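PDB 2YJG: lactate racemase from Thermoanaerobacterium thermosaccharolyticum, which interconverts the D- and L-isomers of lactate, using a nickel pincer cofactor derived from nicotinic acid mononucleotide. Local coordinates for residues A[277-283]-A[412-418]; A[2-6]-A[15-19]; A[39-44]-A[81-85]. All coordinates share one frame; numbering follows the deposited sequence.

Overall arrangement
The three contacts illustrate how a two-domain enzyme builds each lobe from local layers. Interactions 1 and 2 belong together: their centres are 11 Å apart, and the terminal hairpin of interaction 2 lies against the parallel sheet of interaction 1, with I6 CG2 3.6 Å from S283 CB. Interaction 3 stands alone in the other lobe, its centre 36 Å from that of interaction 1 and 39 Å from that of interaction 2. Each lobe has a probable ligand-binding residue near its contact, though not touching it. G418 is about 7 Å from the side chain of K298, a probable substrate ligand; T82 is about 11 Å, side chain to side chain, from R75, a probable cofactor ligand.

Interaction 1: A[277-283]-A[412-418]; sequences ADIVITS and INVIPDG
I281 and V414 pair in register at the middle of two neighbouring parallel strands, 279-283 and 412-415, in the six-stranded parallel sheet of the C-terminal alpha/beta domain. The backbone ladder alternates across the gap: N413 N gives to I279 O, I281 N to N413 O, and I415 N to I281 O, the last 2.8 Å long and nearly straight (176° at the hydrogen). Apolar contacts occur on both faces. I279 and I412 run side by side in the same direction, and I412 CG2 also meets I281 CG1 at 4.0 Å; helix 395-405 covers this face, L399 on I279 and I412, L395 on I281. On the other face I415 CD1 touches V280 CG1, again at 4.0 Å.

Hydroxyls take over where the ladder ends. S283 N, buried and without a partner, stops 3.8 Å short of I415 O. That oxygen receives T282 OG1 at 2.6 Å, in the carbonyl plane; chi1 of -165°, anti to the amide nitrogen, points the hydroxyl across the gap. G418 N makes only a weak bond to S283 O. S283 OG, which also meets G285 N, gives its hydrogen to P416 O at 2.7 Å, tilted 17° from the carbonyl plane.

Interaction 2: A[2-6]-A[15-19]; sequences ANIEI and FDLPD
I4 and F15 form an antiparallel hydrogen-bonded pair, I4 N giving to F15 O at 2.8 Å and F15 N to I4 O at 3.1 Å, while the next pair, N3 with D16, is non-hydrogen-bonded and brings the two chains to their shortest CA-CA spacing. L17 N then gives to A2 O.

The side chains of I4 and F15 lie alongside each other and point the same way. I4 CG1 sits between its backbone N and carbonyl carbon (chi1 66°), a rotation that lays it 3.6 Å from F15 CB. Its terminal methyl, CD1, goes on to the edge of the aromatic ring, in the ring plane, with CD2 of F15 3.7 Å away. This is the open end of a beta hairpin, strands 3-8 and 11-16, which rests as a separate two-stranded layer on the parallel sheet of the C-terminal domain. I4 packs on I25, L17 reaches I412 and V414 of that sheet, and F15 extends to L395 and L399 of helix 395-405.

Across the N3 and D16 pair, on the exposed face, amide and carboxylate meet obliquely with their planes 66° apart. N3 OD1 comes 3.3 Å from the carboxylate carbon D16 CG and 3.5 Å from D16 OD1; the two oxygens are both acceptors and make no hydrogen bond. A2 N, at the start of the modelled chain, is held twice: L17 O accepts from it at 2.6 Å, and D19 OD1 at 2.7 Å, met from above the carboxylate plane, 46° out of it.

Interaction 3: A[39-44]-A[81-85]; sequences EEDIVK and ITLPL
L85 reaches from its helix to lie against E40, V43 and K44 of helix 39-48. Its CB bond already points at segment 39-44, and chi1 of -67° sets CG anti to its own carbonyl carbon; chi2 of 168° then sends the two methyls to different neighbours. CD1 takes the inner branch. It lies 3.6 Å from V43 CG1 and nearly as close to V43 CB, and it also rests 3.8 Å from the backbone oxygen E40 O. CD2 takes the other branch and meets the aliphatic part of K44, with CD of that lysine at 4.1 Å. The two side chains cross at about a right angle; the lysine chain bends onward, and its NZ pairs with E48.

One turn earlier, I81 repeats the approach toward E39. Its CD1 ends beside the carboxylate, 3.5 Å from E39 OE1, again with the chains roughly perpendicular. This is a van der Waals contact of a methyl with a carboxylate, whose polar partner is I247 N, hydrogen-bonded to E39 OE1. Deeper in, V43 CG2 and T82 CG2 come within 4.2 Å, while T82 OG1 turns to E168.

No hydrogen bond links the two segments, whose axes pass 10.1 Å apart at 47°. Both helices share a floor, because V43 and T82 each touch L237 and I247 of the mixed sheet. Helix 79-91 is the connecting helix of a beta-alpha-beta crossover between the adjacent parallel strands 66-71 and 99-104, and helix 39-48 packs beside it, an arrangement characteristic of a layered alpha/beta domain.

Interaction 1: A[277-283]-A[412-418]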
# COMPACT_ATOMS: atom_id res chain seq x y z
N ALA A 277 -28.80 -41.71 3.70
CA ALA A 277 -30.22 -41.48 3.78
C ALA A 277 -30.75 -41.16 2.41
O ALA A 277 -30.02 -40.79 1.48
CB ALA A 277 -30.54 -40.33 4.72
N ASP A 278 -32.06 -41.30 2.28
CA ASP A 278 -32.72 -40.98 1.04
C ASP A 278 -32.75 -39.51 0.69
O ASP A 278 -32.86 -39.19 -0.51
CB ASP A 278 -34.15 -41.46 1.08
CG ASP A 278 -34.25 -42.84 0.65
OD1 ASP A 278 -34.17 -43.07 -0.58
OD2 ASP A 278 -34.44 -43.71 1.53
N ILE A 279 -32.74 -38.67 1.74
CA ILE A 279 -32.74 -37.18 1.63
C ILE A 279 -31.66 -36.61 2.55
O ILE A 279 -31.49 -37.04 3.70
CB ILE A 279 -34.12 -36.56 1.98
CG1 ILE A 279 -35.22 -37.11 1.08
CG2 ILE A 279 -34.14 -35.06 1.81
CD1 ILE A 279 -36.70 -36.65 1.56
N VAL A 280 -30.91 -35.65 2.03
CA VAL A 280 -29.99 -34.89 2.81
C VAL A 280 -30.38 -33.42 2.68
O VAL A 280 -30.71 -32.97 1.57
CB VAL A 280 -28.56 -35.06 2.26
CG1 VAL A 280 -27.63 -34.24 3.04
CG2 VAL A 280 -28.11 -36.55 2.19
N ILE A 281 -30.33 -32.67 3.78
CA ILE A 281 -30.44 -31.20 3.80
C ILE A 281 -29.14 -30.62 4.24
O ILE A 281 -28.59 -31.00 5.28
CB ILE A 281 -31.53 -30.68 4.76
CG1 ILE A 281 -32.89 -31.16 4.27
CG2 ILE A 281 -31.39 -29.16 4.91
CD1 ILE A 281 -34.09 -30.78 5.20
N THR A 282 -28.58 -29.75 3.41
CA THR A 282 -27.33 -29.08 3.79
C THR A 282 -27.28 -27.62 3.26
O THR A 282 -28.30 -27.09 2.79
CB THR A 282 -26.13 -29.92 3.32
OG1 THR A 282 -24.94 -29.47 3.97
CG2 THR A 282 -26.00 -29.88 1.75
N SER A 283 -26.15 -26.97 3.48
CA SER A 283 -25.96 -25.57 3.07
C SER A 283 -24.55 -25.36 2.59
O SER A 283 -23.72 -26.26 2.68
CB SER A 283 -26.23 -24.61 4.22
OG SER A 283 -25.09 -24.46 5.00
N ILE A 412 -33.92 -38.44 7.08
CA ILE A 412 -33.24 -37.36 6.43
C ILE A 412 -31.99 -37.10 7.19
O ILE A 412 -32.01 -36.96 8.43
CB ILE A 412 -34.07 -36.04 6.49
CG1 ILE A 412 -35.43 -36.19 5.83
CG2 ILE A 412 -33.32 -34.84 5.84
CD1 ILE A 412 -36.42 -35.08 6.25
N ASN A 413 -30.89 -36.98 6.46
CA ASN A 413 -29.67 -36.55 7.07
C ASN A 413 -29.62 -35.02 7.03
O ASN A 413 -29.80 -34.46 5.97
CB ASN A 413 -28.45 -37.14 6.33
CG ASN A 413 -28.02 -38.53 6.82
OD1 ASN A 413 -27.41 -39.31 6.06
ND2 ASN A 413 -28.26 -38.81 8.08
N VAL A 414 -29.31 -34.35 8.14
CA VAL A 414 -29.15 -32.88 8.17
C VAL A 414 -27.73 -32.50 8.43
O VAL A 414 -27.17 -32.86 9.46
CB VAL A 414 -30.08 -32.21 9.25
CG1 VAL A 414 -29.92 -30.65 9.23
CG2 VAL A 414 -31.55 -32.61 9.01
N ILE A 415 -27.11 -31.79 7.49
CA ILE A 415 -25.74 -31.39 7.63
C ILE A 415 -25.79 -29.86 7.55
O ILE A 415 -25.74 -29.30 6.45
CB ILE A 415 -24.88 -31.89 6.48
CG1 ILE A 415 -25.13 -33.41 6.22
CG2 ILE A 415 -23.40 -31.57 6.77
CD1 ILE A 415 -24.19 -34.04 5.16
N PRO A 416 -25.90 -29.18 8.71
CA PRO A 416 -26.23 -27.75 8.60
C PRO A 416 -25.20 -26.89 7.86
O PRO A 416 -25.59 -25.96 7.17
CB PRO A 416 -26.40 -27.28 10.05
CG PRO A 416 -26.42 -28.59 10.92
CD PRO A 416 -25.90 -29.70 10.10
N ASP A 417 -23.92 -27.21 7.97
CA ASP A 417 -22.87 -26.56 7.20
C ASP A 417 -22.08 -27.58 6.35
O ASP A 417 -21.18 -28.30 6.84
CB ASP A 417 -21.96 -25.80 8.12
CG ASP A 417 -20.86 -25.01 7.36
OD1 ASP A 417 -20.54 -25.34 6.19
OD2 ASP A 417 -20.32 -24.05 7.96
N GLY A 418 -22.48 -27.67 5.09
CA GLY A 418 -21.92 -28.60 4.14
C GLY A 418 -20.45 -28.41 3.76
O GLY A 418 -19.80 -29.34 3.29

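Interaction 2: A[2-6]-A[15-19]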
# COMPACT_ATOMS: atom_id res chain seq x y z
N ALA A 2 -36.96 -31.04 15.39
CA ALA A 2 -35.81 -30.23 15.76
C ALA A 2 -35.94 -28.85 15.06
O ALA A 2 -36.44 -28.82 13.93
CB ALA A 2 -34.53 -30.94 15.34
N ASN A 3 -35.58 -27.75 15.76
CA ASN A 3 -35.52 -26.45 15.10
C ASN A 3 -34.09 -26.30 14.60
O ASN A 3 -33.16 -26.13 15.39
CB ASN A 3 -35.95 -25.31 16.01
CG ASN A 3 -37.40 -25.42 16.46
OD1 ASN A 3 -38.32 -25.61 15.65
ND2 ASN A 3 -37.60 -25.29 17.76
N ILE A 4 -33.90 -26.47 13.31
CA ILE A 4 -32.55 -26.49 12.75
C ILE A 4 -32.23 -25.11 12.14
O ILE A 4 -33.09 -24.50 11.55
CB ILE A 4 -32.38 -27.67 11.69
CG1 ILE A 4 -33.25 -27.44 10.47
CG2 ILE A 4 -32.77 -29.05 12.31
CD1 ILE A 4 -32.92 -28.32 9.24
N GLU A 5 -31.04 -24.56 12.42
CA GLU A 5 -30.60 -23.32 11.84
C GLU A 5 -29.57 -23.67 10.74
O GLU A 5 -28.58 -24.35 11.01
CB GLU A 5 -29.97 -22.39 12.84
CG GLU A 5 -30.93 -21.71 13.82
CD GLU A 5 -30.31 -20.46 14.48
OE1 GLU A 5 -29.07 -20.26 14.38
OE2 GLU A 5 -31.07 -19.67 15.08
N ILE A 6 -29.87 -23.20 9.54
CA ILE A 6 -29.09 -23.47 8.29
C ILE A 6 -28.57 -22.13 7.73
O ILE A 6 -29.37 -21.25 7.42
CB ILE A 6 -30.04 -24.13 7.28
CG1 ILE A 6 -30.59 -25.44 7.89
CG2 ILE A 6 -29.43 -24.39 5.92
CD1 ILE A 6 -29.61 -26.53 8.02
N PHE A 15 -35.82 -23.77 10.27
CA PHE A 15 -36.63 -24.81 9.75
C PHE A 15 -36.99 -25.73 10.88
O PHE A 15 -36.10 -26.26 11.52
CB PHE A 15 -35.84 -25.57 8.71
CG PHE A 15 -36.65 -26.52 7.91
CD1 PHE A 15 -37.90 -26.14 7.41
CD2 PHE A 15 -36.17 -27.78 7.62
CE1 PHE A 15 -38.67 -27.01 6.66
CE2 PHE A 15 -36.91 -28.66 6.85
CZ PHE A 15 -38.17 -28.26 6.37
N ASP A 16 -38.28 -25.95 11.07
CA ASP A 16 -38.75 -26.96 12.02
C ASP A 16 -38.90 -28.27 11.32
O ASP A 16 -39.78 -28.40 10.48
CB ASP A 16 -40.09 -26.54 12.56
CG ASP A 16 -40.47 -27.27 13.80
OD1 ASP A 16 -39.84 -28.31 14.07
OD2 ASP A 16 -41.41 -26.79 14.48
N LEU A 17 -38.05 -29.25 11.62
CA LEU A 17 -38.12 -30.57 10.98
C LEU A 17 -38.42 -31.63 12.06
O LEU A 17 -37.62 -31.77 12.99
CB LEU A 17 -36.79 -30.92 10.31
CG LEU A 17 -36.72 -32.24 9.58
CD1 LEU A 17 -37.80 -32.44 8.49
CD2 LEU A 17 -35.26 -32.32 9.03
N PRO A 18 -39.51 -32.37 11.91
CA PRO A 18 -39.86 -33.28 12.98
C PRO A 18 -38.81 -34.35 13.27
O PRO A 18 -38.31 -35.02 12.33
CB PRO A 18 -41.15 -33.94 12.50
CG PRO A 18 -41.49 -33.32 11.15
CD PRO A 18 -40.64 -32.13 10.99
N ASP A 19 -38.50 -34.53 14.56
CA ASP A 19 -37.42 -35.42 14.96
C ASP A 19 -37.54 -36.83 14.36
O ASP A 19 -36.54 -37.46 14.02
CB ASP A 19 -37.37 -35.55 16.50
CG ASP A 19 -37.06 -34.24 17.23
OD1 ASP A 19 -36.37 -33.31 16.72
OD2 ASP A 19 -37.46 -34.16 18.42

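Interaction 3: A[39-44]-A[81-85]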
# COMPACT_ATOMS: atom_id res chain seq x y z
N GLU A 39 -4.23 -15.48 20.01
CA GLU A 39 -3.86 -15.92 18.65
C GLU A 39 -2.35 -15.86 18.48
O GLU A 39 -1.72 -16.75 17.92
CB GLU A 39 -4.56 -15.06 17.61
CG GLU A 39 -6.10 -15.12 17.64
CD GLU A 39 -6.78 -14.32 16.53
OE1 GLU A 39 -6.79 -14.77 15.38
OE2 GLU A 39 -7.24 -13.19 16.78
N GLU A 40 -1.76 -14.80 19.01
CA GLU A 40 -0.34 -14.59 18.81
C GLU A 40 0.46 -15.70 19.51
O GLU A 40 1.40 -16.22 18.96
CB GLU A 40 0.01 -13.14 19.28
CG GLU A 40 1.40 -12.89 19.79
CD GLU A 40 1.50 -11.54 20.51
OE1 GLU A 40 1.05 -10.52 19.93
OE2 GLU A 40 2.00 -11.53 21.66
N ASP A 41 0.07 -16.05 20.75
CA ASP A 41 0.71 -17.10 21.48
C ASP A 41 0.53 -18.46 20.85
O ASP A 41 1.37 -19.32 20.98
CB ASP A 41 0.23 -17.12 22.96
CG ASP A 41 0.89 -16.00 23.79
OD1 ASP A 41 1.88 -15.44 23.34
OD2 ASP A 41 0.36 -15.62 24.84
N ILE A 42 -0.58 -18.68 20.16
CA ILE A 42 -0.76 -19.99 19.50
C ILE A 42 0.27 -20.09 18.39
O ILE A 42 0.92 -21.11 18.23
CB ILE A 42 -2.18 -20.13 18.94
CG1 ILE A 42 -3.16 -20.34 20.09
CG2 ILE A 42 -2.24 -21.27 17.98
CD1 ILE A 42 -4.54 -20.34 19.64
N VAL A 43 0.41 -19.00 17.62
CA VAL A 43 1.38 -18.93 16.55
C VAL A 43 2.83 -19.10 17.06
O VAL A 43 3.54 -19.95 16.57
CB VAL A 43 1.24 -17.64 15.69
CG1 VAL A 43 2.31 -17.61 14.61
CG2 VAL A 43 -0.16 -17.59 15.09
N LYS A 44 3.23 -18.35 18.09
CA LYS A 44 4.59 -18.50 18.63
C LYS A 44 4.88 -19.92 19.13
O LYS A 44 5.96 -20.45 18.91
CB LYS A 44 4.82 -17.52 19.78
CG LYS A 44 5.00 -16.06 19.41
CD LYS A 44 6.47 -15.76 19.10
CE LYS A 44 7.44 -16.04 20.28
NZ LYS A 44 8.79 -16.79 19.96
N ILE A 81 -1.46 -11.01 11.76
CA ILE A 81 -0.95 -11.64 12.96
C ILE A 81 0.28 -12.48 12.63
O ILE A 81 1.34 -12.38 13.27
CB ILE A 81 -2.00 -12.49 13.62
CG1 ILE A 81 -3.15 -11.61 14.19
CG2 ILE A 81 -1.31 -13.33 14.71
CD1 ILE A 81 -4.42 -12.37 14.58
N THR A 82 0.17 -13.28 11.58
CA THR A 82 1.17 -14.31 11.30
C THR A 82 2.45 -13.78 10.66
O THR A 82 3.53 -14.18 11.05
CB THR A 82 0.59 -15.41 10.39
OG1 THR A 82 0.05 -14.80 9.22
CG2 THR A 82 -0.50 -16.22 11.13
N LEU A 83 2.33 -12.85 9.70
CA LEU A 83 3.54 -12.33 9.03
C LEU A 83 4.55 -11.62 9.96
O LEU A 83 5.74 -11.92 9.84
CB LEU A 83 3.16 -11.47 7.85
CG LEU A 83 2.70 -12.29 6.65
CD1 LEU A 83 2.18 -11.35 5.55
CD2 LEU A 83 3.88 -13.25 6.11
N PRO A 84 4.08 -10.73 10.89
CA PRO A 84 5.09 -10.14 11.78
C PRO A 84 5.82 -11.17 12.63
O PRO A 84 7.00 -10.96 13.00
CB PRO A 84 4.27 -9.23 12.67
CG PRO A 84 3.17 -8.77 11.84
CD PRO A 84 2.79 -10.01 11.01
N LEU A 85 5.13 -12.22 13.01
CA LEU A 85 5.76 -13.24 13.88
C LEU A 85 6.71 -14.09 13.07
O LEU A 85 7.78 -14.45 13.54
CB LEU A 85 4.69 -14.09 14.56
CG LEU A 85 3.82 -13.38 15.58
CD1 LEU A 85 2.64 -14.26 15.95
CD2 LEU A 85 4.65 -12.99 16.76